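Local structure of high-potential iron-sulfur protein (Rhodoferax fermentans, 1HLQ) at residues A[42-46]-A[47-51]; A[65-68]-A[69-73]. The protein carries single electrons through a high-potential [4Fe-4S] cluster, serving photosynthetic electron transfer between the cytochrome bc1 complex and a membrane-bound tetraheme cytochrome c. All blocks are in the same frame, centred on the assembly; numbering follows the deposited sequence.

Contact 1 of 2, residues A[42-46]-A[47-51]. With SF4 (iron/sulfur cluster), chain G.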
ATOM      1  N   ALA A  42     -11.598  -8.607   0.321  1.00 18.29           N
ATOM      2  CA  ALA A  42     -11.167  -9.030   1.649  1.00 19.21           C
ATOM      3  C   ALA A  42     -10.529  -7.915   2.453  1.00 19.11           C
ATOM      4  O   ALA A  42     -10.425  -7.980   3.687  1.00 21.11           O
ATOM      5  CB  ALA A  42     -10.204 -10.204   1.518  1.00 20.00           C
ATOM      6  N   LEU A  43     -10.041  -6.857   1.812  1.00 18.20           N
ATOM      7  CA  LEU A  43      -9.372  -5.756   2.487  1.00 17.49           C
ATOM      8  C   LEU A  43     -10.317  -4.664   2.952  1.00 17.42           C
ATOM      9  O   LEU A  43      -9.948  -3.914   3.874  1.00 19.23           O
ATOM     10  CB  LEU A  43      -8.256  -5.185   1.603  1.00 18.05           C
ATOM     11  CG  LEU A  43      -7.183  -6.200   1.184  1.00 18.44           C
ATOM     12  CD1 LEU A  43      -6.121  -5.547   0.320  1.00 18.26           C
ATOM     13  CD2 LEU A  43      -6.552  -6.887   2.383  1.00 19.28           C
ATOM     14  N   TYR A  44     -11.506  -4.567   2.386  1.00 17.28           N
ATOM     15  CA  TYR A  44     -12.448  -3.506   2.746  1.00 17.58           C
ATOM     16  C   TYR A  44     -12.849  -3.606   4.213  1.00 19.01           C
ATOM     17  O   TYR A  44     -13.209  -4.691   4.683  1.00 20.49           O
ATOM     18  CB  TYR A  44     -13.667  -3.543   1.853  1.00 17.20           C
ATOM     19  CG  TYR A  44     -14.698  -2.455   2.045  1.00 16.88           C
ATOM     20  CD1 TYR A  44     -16.013  -2.771   2.342  1.00 17.43           C
ATOM     21  CD2 TYR A  44     -14.366  -1.110   1.883  1.00 17.20           C
ATOM     22  CE1 TYR A  44     -16.961  -1.773   2.488  1.00 17.79           C
ATOM     23  CE2 TYR A  44     -15.310  -0.117   2.025  1.00 17.14           C
ATOM     24  CZ  TYR A  44     -16.613  -0.452   2.327  1.00 17.12           C
ATOM     25  OH  TYR A  44     -17.573   0.517   2.475  1.00 18.60           O
ATOM     26  N   GLN A  45     -12.865  -2.459   4.901  1.00 20.04           N
ATOM     27  CA  GLN A  45     -13.215  -2.486   6.326  1.00 21.95           C
ATOM     28  C   GLN A  45     -14.569  -1.883   6.633  1.00 22.27           C
ATOM     29  O   GLN A  45     -15.018  -1.902   7.794  1.00 24.02           O
ATOM     30  CB  GLN A  45     -12.129  -1.737   7.118  1.00 23.35           C
ATOM     31  CG  GLN A  45     -10.721  -2.216   6.887  1.00 26.12           C
ATOM     32  CD  GLN A  45      -9.604  -1.549   7.646  1.00 28.34           C
ATOM     33  OE1 GLN A  45      -8.464  -2.043   7.678  1.00 30.14           O
ATOM     34  NE2 GLN A  45      -9.862  -0.419   8.304  1.00 29.49           N
ATOM     35  N   GLY A  46     -15.305  -1.419   5.636  1.00 21.92           N
ATOM     36  CA  GLY A  46     -16.590  -0.794   5.830  1.00 22.74           C
ATOM     37  C   GLY A  46     -17.823  -1.648   5.990  1.00 24.36           C
ATOM     38  O   GLY A  46     -18.939  -1.114   6.106  1.00 24.58           O
ATOM     39  N   LYS A  47     -17.671  -2.964   5.931  1.00 25.20           N
ATOM     40  CA  LYS A  47     -18.781  -3.904   6.012  1.00 26.71           C
ATOM     41  C   LYS A  47     -19.879  -3.610   5.005  1.00 26.25           C
ATOM     42  O   LYS A  47     -19.629  -3.617   3.796  1.00 25.71           O
ATOM     43  CB  LYS A  47     -19.322  -3.976   7.444  1.00 29.07           C
ATOM     44  CG  LYS A  47     -18.320  -4.559   8.421  1.00 31.05           C
ATOM     45  CD  LYS A  47     -18.864  -4.556   9.846  1.00 33.34           C
ATOM     46  CE  LYS A  47     -17.736  -4.785  10.838  1.00 34.67           C
ATOM     47  NZ  LYS A  47     -18.265  -4.856  12.237  1.00 36.05           N
ATOM     48  N   THR A  48     -21.122  -3.369   5.440  1.00 26.67           N
ATOM     49  CA  THR A  48     -22.234  -3.097   4.560  1.00 26.66           C
ATOM     50  C   THR A  48     -22.402  -1.616   4.221  1.00 24.87           C
ATOM     51  O   THR A  48     -23.284  -1.289   3.427  1.00 24.85           O
ATOM     52  CB  THR A  48     -23.581  -3.595   5.134  1.00 28.35           C
ATOM     53  OG1 THR A  48     -23.968  -2.712   6.197  1.00 30.32           O
ATOM     54  CG2 THR A  48     -23.452  -5.008   5.676  1.00 28.75           C
ATOM     55  N   ALA A  49     -21.570  -0.753   4.784  1.00 23.42           N
ATOM     56  CA  ALA A  49     -21.661   0.681   4.502  1.00 21.76           C
ATOM     57  C   ALA A  49     -21.265   1.007   3.070  1.00 20.31           C
ATOM     58  O   ALA A  49     -20.431   0.346   2.459  1.00 20.27           O
ATOM     59  CB  ALA A  49     -20.759   1.456   5.451  1.00 21.52           C
ATOM     60  N   PRO A  50     -21.779   2.099   2.533  1.00 19.17           N
ATOM     61  CA  PRO A  50     -21.491   2.527   1.177  1.00 18.86           C
ATOM     62  C   PRO A  50     -20.117   3.125   0.967  1.00 17.78           C
ATOM     63  O   PRO A  50     -19.717   3.333  -0.178  1.00 17.51           O
ATOM     64  CB  PRO A  50     -22.603   3.505   0.832  1.00 18.72           C
ATOM     65  CG  PRO A  50     -23.046   4.045   2.154  1.00 19.60           C
ATOM     66  CD  PRO A  50     -22.817   2.966   3.170  1.00 19.33           C
ATOM     67  N   GLN A  51     -19.361   3.376   2.011  1.00 18.03           N
ATOM     68  CA  GLN A  51     -17.991   3.853   1.987  1.00 17.95           C
ATOM     69  C   GLN A  51     -17.341   3.447   3.306  1.00 17.72           C
ATOM     70  O   GLN A  51     -18.044   3.168   4.288  1.00 18.66           O
ATOM     71  CB  GLN A  51     -17.876   5.334   1.691  1.00 19.10           C
ATOM     72  CG  GLN A  51     -17.923   6.295   2.837  1.00 21.30           C
ATOM     73  CD  GLN A  51     -19.031   6.208   3.845  1.00 21.16           C
ATOM     74  OE1 GLN A  51     -20.188   5.890   3.605  1.00 21.83           O
ATOM     75  NE2 GLN A  51     -18.656   6.520   5.086  1.00 22.23           N
TER
HETATM   76 FE1  SF4 G  76     -11.297  -1.469  -2.714  1.00 14.06          FE
HETATM   77 FE2  SF4 G  76     -10.009  -3.791  -2.021  1.00 14.50          FE
HETATM   78 FE3  SF4 G  76      -9.159  -1.410  -1.063  1.00 14.90          FE
HETATM   79 FE4  SF4 G  76      -8.842  -2.011  -3.680  1.00 13.90          FE
HETATM   80  S1  SF4 G  76      -7.863  -3.150  -1.929  1.00 14.38           S
HETATM   81  S2  SF4 G  76      -9.632   0.023  -2.852  1.00 13.26           S
HETATM   82  S3  SF4 G  76     -10.738  -3.229  -4.147  1.00 12.76           S
HETATM   83  S4  SF4 G  76     -11.182  -2.336  -0.578  1.00 14.54           S
HETATM   84  O   HOH W   1     -15.602  -5.016   6.010  1.00 27.16           O
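A chi1 of -176° sets CG of Tyr44 opposite the backbone N and sends the phenol ring away from the iron-sulfur cluster and out over the following turn, so that its hydroxyl arrives at the carbonyl of Ala49. Tyr44 OH donates to Ala49 O at 2.9 Å, coming from above the carbonyl plane, about 50° out of it, and not along a lone pair. On its way the ring edge passes Lys47 O, which lies near the ring plane, 3.5 Å from Tyr44 CE1. One ring face rests on the backbone: Gly46 N sits 3.4 Å above the plane, over the centre of the ring.

The backbone beneath is a type II' beta turn from Gly46 to Ala49, closed by the bond from Ala49 N to Gly46 O (3.0 Å). Lys47 occupies the second position of the turn with a positive phi of 53°, and its extended side chain leads away from the turn. A water braces the approach to the turn, donating to Tyr44 O and accepting from Lys47 N. The absence of a side chain at Gly46 suits the space under the phenol, since a CB there would run into Tyr44 OH.

At the other end of the residue, Tyr44 CB lies 3.7 Å from cluster sulfur S4, and Leu43 CD1 approaches sulfur S1 at the same distance, both residues lining the cluster pocket. Leu43 also packs on Leu56 of the second subunit. Beyond the turn, the amide of Gln51 reaches Glu61 through NE2, where the chain enters the short strand 51-52.

Contact 2 of 2, residues A[65-68]-A[69-73]. With SF4 (iron/sulfur cluster), chain G.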
ATOM      1  N   LYS A  65     -18.723   0.581  -3.875  1.00 14.53           N
ATOM      2  CA  LYS A  65     -18.977   0.304  -5.266  0.60 15.08           C
ATOM      3  C   LYS A  65     -17.703   0.319  -6.101  1.00 14.62           C
ATOM      4  O   LYS A  65     -17.712  -0.003  -7.289  1.00 15.55           O
ATOM      5  CB  LYS A  65     -19.809   1.458  -5.884  0.60 16.61           C
ATOM      6  CG  LYS A  65     -21.286   1.446  -5.602  0.60 17.62           C
ATOM      7  CD  LYS A  65     -21.997   2.644  -6.209  0.60 17.92           C
ATOM      8  CE  LYS A  65     -21.847   2.710  -7.716  0.60 17.30           C
ATOM      9  NZ  LYS A  65     -22.932   3.546  -8.297  0.60 17.26           N
ATOM     10  N   GLY A  66     -16.599   0.789  -5.514  1.00 13.72           N
ATOM     11  CA  GLY A  66     -15.334   0.991  -6.163  1.00 12.90           C
ATOM     12  C   GLY A  66     -14.503  -0.258  -6.404  1.00 12.67           C
ATOM     13  O   GLY A  66     -14.951  -1.375  -6.190  1.00 13.53           O
ATOM     14  N   TRP A  67     -13.271  -0.067  -6.865  1.00 12.26           N
ATOM     15  CA  TRP A  67     -12.378  -1.163  -7.208  1.00 12.57           C
ATOM     16  C   TRP A  67     -10.956  -0.644  -7.371  1.00 12.71           C
ATOM     17  O   TRP A  67     -10.726   0.491  -7.758  1.00 13.05           O
ATOM     18  CB  TRP A  67     -12.815  -1.739  -8.576  1.00 12.91           C
ATOM     19  CG  TRP A  67     -12.011  -2.908  -9.059  1.00 13.72           C
ATOM     20  CD1 TRP A  67     -12.250  -4.223  -8.797  1.00 13.63           C
ATOM     21  CD2 TRP A  67     -10.851  -2.877  -9.890  1.00 13.76           C
ATOM     22  NE1 TRP A  67     -11.303  -5.028  -9.395  1.00 13.68           N
ATOM     23  CE2 TRP A  67     -10.430  -4.217 -10.079  1.00 13.60           C
ATOM     24  CE3 TRP A  67     -10.110  -1.858 -10.499  1.00 13.96           C
ATOM     25  CZ2 TRP A  67      -9.312  -4.552 -10.839  1.00 14.72           C
ATOM     26  CZ3 TRP A  67      -8.995  -2.193 -11.248  1.00 14.75           C
ATOM     27  CH2 TRP A  67      -8.617  -3.526 -11.418  1.00 14.34           C
ATOM     28  N   CYS A  68     -10.008  -1.529  -7.084  1.00 12.75           N
ATOM     29  CA  CYS A  68      -8.612  -1.253  -7.403  1.00 12.49           C
ATOM     30  C   CYS A  68      -7.960  -2.591  -7.756  1.00 12.71           C
ATOM     31  O   CYS A  68      -8.546  -3.657  -7.568  1.00 13.14           O
ATOM     32  CB  CYS A  68      -7.828  -0.487  -6.359  1.00 13.17           C
ATOM     33  SG  CYS A  68      -7.096  -1.547  -5.092  1.00 12.63           S
ATOM     34  N   SER A  69      -6.748  -2.496  -8.301  1.00 12.84           N
ATOM     35  CA  SER A  69      -6.065  -3.683  -8.818  1.00 13.11           C
ATOM     36  C   SER A  69      -5.717  -4.690  -7.751  1.00 12.33           C
ATOM     37  O   SER A  69      -5.444  -5.852  -8.086  1.00 13.04           O
ATOM     38  CB  SER A  69      -4.784  -3.156  -9.494  0.55 14.16           C
ATOM     39  OG  SER A  69      -4.021  -4.168 -10.101  0.55 15.11           O
ATOM     40  N   ALA A  70      -5.687  -4.323  -6.480  1.00 13.04           N
ATOM     41  CA  ALA A  70      -5.439  -5.211  -5.376  1.00 13.11           C
ATOM     42  C   ALA A  70      -6.675  -5.972  -4.924  1.00 12.92           C
ATOM     43  O   ALA A  70      -6.611  -6.689  -3.916  1.00 14.59           O
ATOM     44  CB  ALA A  70      -4.855  -4.438  -4.188  1.00 14.21           C
ATOM     45  N   TRP A  71      -7.818  -5.790  -5.619  1.00 12.75           N
ATOM     46  CA  TRP A  71      -9.032  -6.476  -5.204  1.00 13.07           C
ATOM     47  C   TRP A  71      -8.746  -7.916  -4.806  1.00 13.01           C
ATOM     48  O   TRP A  71      -8.185  -8.645  -5.632  1.00 13.85           O
ATOM     49  CB  TRP A  71     -10.100  -6.412  -6.298  1.00 12.96           C
ATOM     50  CG  TRP A  71     -11.355  -7.095  -5.854  1.00 13.46           C
ATOM     51  CD1 TRP A  71     -12.381  -6.530  -5.161  1.00 14.06           C
ATOM     52  CD2 TRP A  71     -11.709  -8.466  -6.069  1.00 14.04           C
ATOM     53  NE1 TRP A  71     -13.348  -7.459  -4.890  1.00 14.44           N
ATOM     54  CE2 TRP A  71     -12.967  -8.661  -5.454  1.00 14.45           C
ATOM     55  CE3 TRP A  71     -11.088  -9.542  -6.714  1.00 15.06           C
ATOM     56  CZ2 TRP A  71     -13.624  -9.883  -5.453  1.00 15.01           C
ATOM     57  CZ3 TRP A  71     -11.754 -10.749  -6.713  1.00 15.41           C
ATOM     58  CH2 TRP A  71     -12.999 -10.906  -6.099  1.00 15.27           C
ATOM     59  N   ALA A  72      -9.113  -8.268  -3.588  1.00 14.41           N
ATOM     60  CA  ALA A  72      -8.735  -9.552  -3.024  1.00 16.41           C
ATOM     61  C   ALA A  72      -9.945 -10.417  -2.746  1.00 18.44           C
ATOM     62  O   ALA A  72     -10.759 -10.064  -1.907  1.00 18.45           O
ATOM     63  CB  ALA A  72      -7.913  -9.277  -1.769  1.00 16.67           C
ATOM     64  N   LYS A  73     -10.050 -11.528  -3.468  1.00 20.97           N
ATOM     65  CA  LYS A  73     -11.166 -12.455  -3.267  0.55 23.26           C
ATOM     66  C   LYS A  73     -11.028 -13.039  -1.866  1.00 25.05           C
ATOM     67  O   LYS A  73      -9.919 -13.356  -1.435  1.00 25.21           O
ATOM     68  CB  LYS A  73     -11.135 -13.518  -4.359  0.55 23.41           C
ATOM     69  CG  LYS A  73     -12.372 -14.396  -4.496  0.55 24.13           C
ATOM     70  CD  LYS A  73     -12.136 -15.747  -3.825  0.55 24.05           C
ATOM     71  CE  LYS A  73     -13.237 -16.749  -4.147  0.55 24.61           C
ATOM     72  NZ  LYS A  73     -13.159 -17.220  -5.564  0.55 24.16           N
TER
HETATM   73 FE1  SF4 G  76     -11.297  -1.469  -2.714  1.00 14.06          FE
HETATM   74 FE2  SF4 G  76     -10.009  -3.791  -2.021  1.00 14.50          FE
HETATM   75 FE3  SF4 G  76      -9.159  -1.410  -1.063  1.00 14.90          FE
HETATM   76 FE4  SF4 G  76      -8.842  -2.011  -3.680  1.00 13.90          FE
HETATM   77  S1  SF4 G  76      -7.863  -3.150  -1.929  1.00 14.38           S
HETATM   78  S2  SF4 G  76      -9.632   0.023  -2.852  1.00 13.26           S
HETATM   79  S3  SF4 G  76     -10.738  -3.229  -4.147  1.00 12.76           S
HETATM   80  S4  SF4 G  76     -11.182  -2.336  -0.578  1.00 14.54           S
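Trp67 and Trp71 meet with their five-membered rings near parallel, planes at 19°, but so strongly offset that little of one lies over the other. From CB of Trp67 the indole extends anti to the backbone N (chi1 -178°), which brings its pyrrole side to Trp71: CD1 and then NE1 approach Trp71 CB, NE1 at 3.6 Å, while the N-H itself is spent on Gln36. Further out, CZ2, CZ3 and the tip CH2 lie against Ser69, whose CA makes an off-centre CH-pi contact with the six-membered ring, CH2 to CA being 3.6 Å. Ser69 N stands over the same ring, toward its rim. Replacing the indole of Trp67 by an alanine is likely to open a gap beside Trp71 CB and Ser69 CA and to leave Gln36 without its N-H donor.

Cys68, next after Trp67, starts a type I beta turn that Trp71 N closes on Cys68 O (3.0 Å). Its SG binds iron FE4 of the cluster at 2.3 Å and accepts a bond from Ala70 N at 3.4 Å, the backbone N-H to cysteine sulfur contact familiar from iron-sulfur proteins. Ala70 CB and Trp71 CD1 extend the wall around the cluster, toward sulfurs S1 and S3. A thiolate that receives an N-H in a largely buried, aromatic-lined pocket probably has some of its negative charge offset, which is likely to influence the potential of the cluster.

Both contacts border the same iron-sulfur cluster, but at different depths. Contact 2 is buried near the centre of the chain and supplies a cluster ligand; contact 1 is a surface turn that supplies none and meets the cluster by contacts to its sulfurs. Each is built on a beta turn with an aromatic residue beside it, yet the tyrosine of contact 1 ends in a hydrogen bond to its own turn, whereas the indoles of contact 2 send their N-H groups to residues elsewhere in the chain. The two meet directly where Ala42 N lies 2.8 Å from Ala72 O, probably hydrogen-bonded, and both also touch the second subunit.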